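Local coordinates for protein Myo-inositol dehydrogenase (Corynebacterium glutamicum, PDB 3EUW) that probably oxidises myo-inositol with NAD+ as cofactor, as a tetrameric member of the Gfo/Idh/MocA family of dehydrogenases, at residues 81-86 with 109-114. Sequence-based numbering, arbitrary orientation.
Sequences LITRAV and KEKIGD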
loop_
_atom_site.group_PDB
_atom_site.type_symbol
_atom_site.label_atom_id
_atom_site.label_comp_id
_atom_site.label_asym_id
_atom_site.label_seq_id
_atom_site.Cartn_x
_atom_site.Cartn_y
_atom_site.Cartn_z
ATOM N N LEU A 81 -21.505 21.689 34.653
ATOM C CA LEU A 81 -20.797 22.735 33.921
ATOM C C LEU A 81 -21.571 23.229 32.690
ATOM O O LEU A 81 -21.590 24.428 32.399
ATOM C CB LEU A 81 -19.407 22.239 33.522
ATOM C CG LEU A 81 -18.475 22.033 34.722
ATOM C CD1 LEU A 81 -17.176 21.379 34.281
ATOM C CD2 LEU A 81 -18.194 23.377 35.377
ATOM N N ILE A 82 -22.210 22.313 31.975
ATOM C CA ILE A 82 -22.981 22.705 30.811
ATOM C C ILE A 82 -24.081 23.673 31.236
ATOM O O ILE A 82 -24.241 24.737 30.644
ATOM C CB ILE A 82 -23.627 21.479 30.124
ATOM C CG1 ILE A 82 -22.553 20.699 29.349
ATOM C CG2 ILE A 82 -24.774 21.925 29.210
ATOM C CD1 ILE A 82 -23.048 19.404 28.714
ATOM N N THR A 83 -24.824 23.294 32.273
ATOM C CA THR A 83 -25.921 24.097 32.787
ATOM C C THR A 83 -25.471 25.492 33.234
ATOM O O THR A 83 -26.027 26.494 32.795
ATOM C CB THR A 83 -26.614 23.385 33.978
ATOM O OG1 THR A 83 -27.122 22.112 33.552
ATOM C CG2 THR A 83 -27.763 24.224 34.504
ATOM N N ARG A 84 -24.466 25.557 34.099
ATOM C CA ARG A 84 -23.969 26.841 34.582
ATOM C C ARG A 84 -23.543 27.769 33.449
ATOM O O ARG A 84 -23.883 28.954 33.437
ATOM C CB ARG A 84 -22.769 26.652 35.505
ATOM C CG ARG A 84 -23.023 25.838 36.759
ATOM C CD ARG A 84 -21.852 26.044 37.705
ATOM N NE ARG A 84 -21.889 25.201 38.894
ATOM C CZ ARG A 84 -21.169 25.439 39.985
ATOM N NH1 ARG A 84 -20.370 26.499 40.032
ATOM N NH2 ARG A 84 -21.238 24.615 41.022
ATOM N N ALA A 85 -22.783 27.227 32.505
ATOM C CA ALA A 85 -22.299 28.022 31.387
ATOM C C ALA A 85 -23.455 28.535 30.542
ATOM O O ALA A 85 -23.552 29.729 30.261
ATOM C CB ALA A 85 -21.349 27.195 30.533
ATOM N N VAL A 86 -24.333 27.629 30.141
ATOM C CA VAL A 86 -25.478 27.997 29.324
ATOM C C VAL A 86 -26.392 29.009 30.027
ATOM O O VAL A 86 -26.883 29.942 29.397
ATOM C CB VAL A 86 -26.287 26.735 28.922
ATOM C CG1 VAL A 86 -27.620 27.130 28.333
ATOM C CG2 VAL A 86 -25.504 25.928 27.905
ATOM N N LYS A 109 -31.594 18.843 29.691
ATOM C CA LYS A 109 -32.199 19.442 28.508
ATOM C C LYS A 109 -33.413 20.313 28.836
ATOM O O LYS A 109 -33.652 21.329 28.183
ATOM C CB LYS A 109 -32.608 18.359 27.524
ATOM C CG LYS A 109 -33.145 18.897 26.215
ATOM C CD LYS A 109 -33.420 17.749 25.265
ATOM C CE LYS A 109 -33.868 18.235 23.903
ATOM N NZ LYS A 109 -34.035 17.083 22.979
ATOM N N GLU A 110 -34.180 19.902 29.839
ATOM C CA GLU A 110 -35.360 20.645 30.256
ATOM C C GLU A 110 -34.995 21.943 30.978
ATOM O O GLU A 110 -35.534 23.004 30.675
ATOM C CB GLU A 110 -36.229 19.770 31.161
ATOM C CG GLU A 110 -37.259 18.935 30.418
ATOM C CD GLU A 110 -37.636 17.662 31.161
ATOM O OE1 GLU A 110 -37.678 17.685 32.412
ATOM O OE2 GLU A 110 -37.902 16.639 30.488
ATOM N N LYS A 111 -34.069 21.863 31.924
ATOM C CA LYS A 111 -33.670 23.046 32.667
ATOM C C LYS A 111 -33.101 24.142 31.769
ATOM O O LYS A 111 -33.477 25.307 31.893
ATOM C CB LYS A 111 -32.647 22.679 33.746
ATOM C CG LYS A 111 -32.273 23.850 34.646
ATOM C CD LYS A 111 -31.377 23.434 35.809
ATOM C CE LYS A 111 -32.108 22.527 36.795
ATOM N NZ LYS A 111 -31.259 22.176 37.975
ATOM N N ILE A 112 -32.211 23.773 30.855
ATOM C CA ILE A 112 -31.589 24.751 29.970
ATOM C C ILE A 112 -32.466 25.183 28.795
ATOM O O ILE A 112 -32.295 26.274 28.253
ATOM C CB ILE A 112 -30.245 24.222 29.418
ATOM C CG1 ILE A 112 -30.488 23.035 28.490
ATOM C CG2 ILE A 112 -29.351 23.783 30.563
ATOM C CD1 ILE A 112 -29.230 22.511 27.849
ATOM N N GLY A 113 -33.398 24.325 28.398
ATOM C CA GLY A 113 -34.275 24.653 27.286
ATOM C C GLY A 113 -33.555 25.114 26.025
ATOM O O GLY A 113 -32.745 24.381 25.456
ATOM N N ASP A 114 -33.856 26.333 25.587
ATOM C CA ASP A 114 -33.250 26.900 24.385
ATOM C C ASP A 114 -31.750 27.153 24.539
ATOM O O ASP A 114 -31.044 27.372 23.551
ATOM C CB ASP A 114 -33.973 28.196 24.007
ATOM C CG ASP A 114 -35.396 27.948 23.520
ATOM O OD1 ASP A 114 -35.557 27.467 22.374
ATOM O OD2 ASP A 114 -36.349 28.224 24.283
#
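Thr83 and Ile112 are the nearest CA pair of segments 81-86 and 109-114, 6.4 Å apart, where the end of helix 102-112 packs against the middle of helix 78-87. Ile112 provides most of the surface that 109-114 buries against 81-86. Its CG2 methyl lies over the backbone of the first helix, 4.1 Å from CA of Thr83 and equally far from OG1 of the same residue. The threonine rotamer leaves that hydroxyl beside its own backbone N, where it bonds to the carbonyl oxygen of Val79, and sends the CG2 methyl to Lys111 CD at 3.9 Å, the aliphatic chain of the lysine crossing it at about a right angle. One turn further on, Val86 presents CG1 to CB of Ile112 (4.1 Å). No hydrogen bond links the two segments. Lys109 forms a salt bridge to Glu308 of helix 307-326. Helices 78-87 and 102-112 are successive in the Rossmann fold, with strand 92-94 between them in the chain, and pack side by side by apolar contact. Beneath the pair runs the parallel sheet: Ile82 and Val86 rest on Val119 of strand 119-121, and Ile82 also reaches Ile71 of strand 68-71.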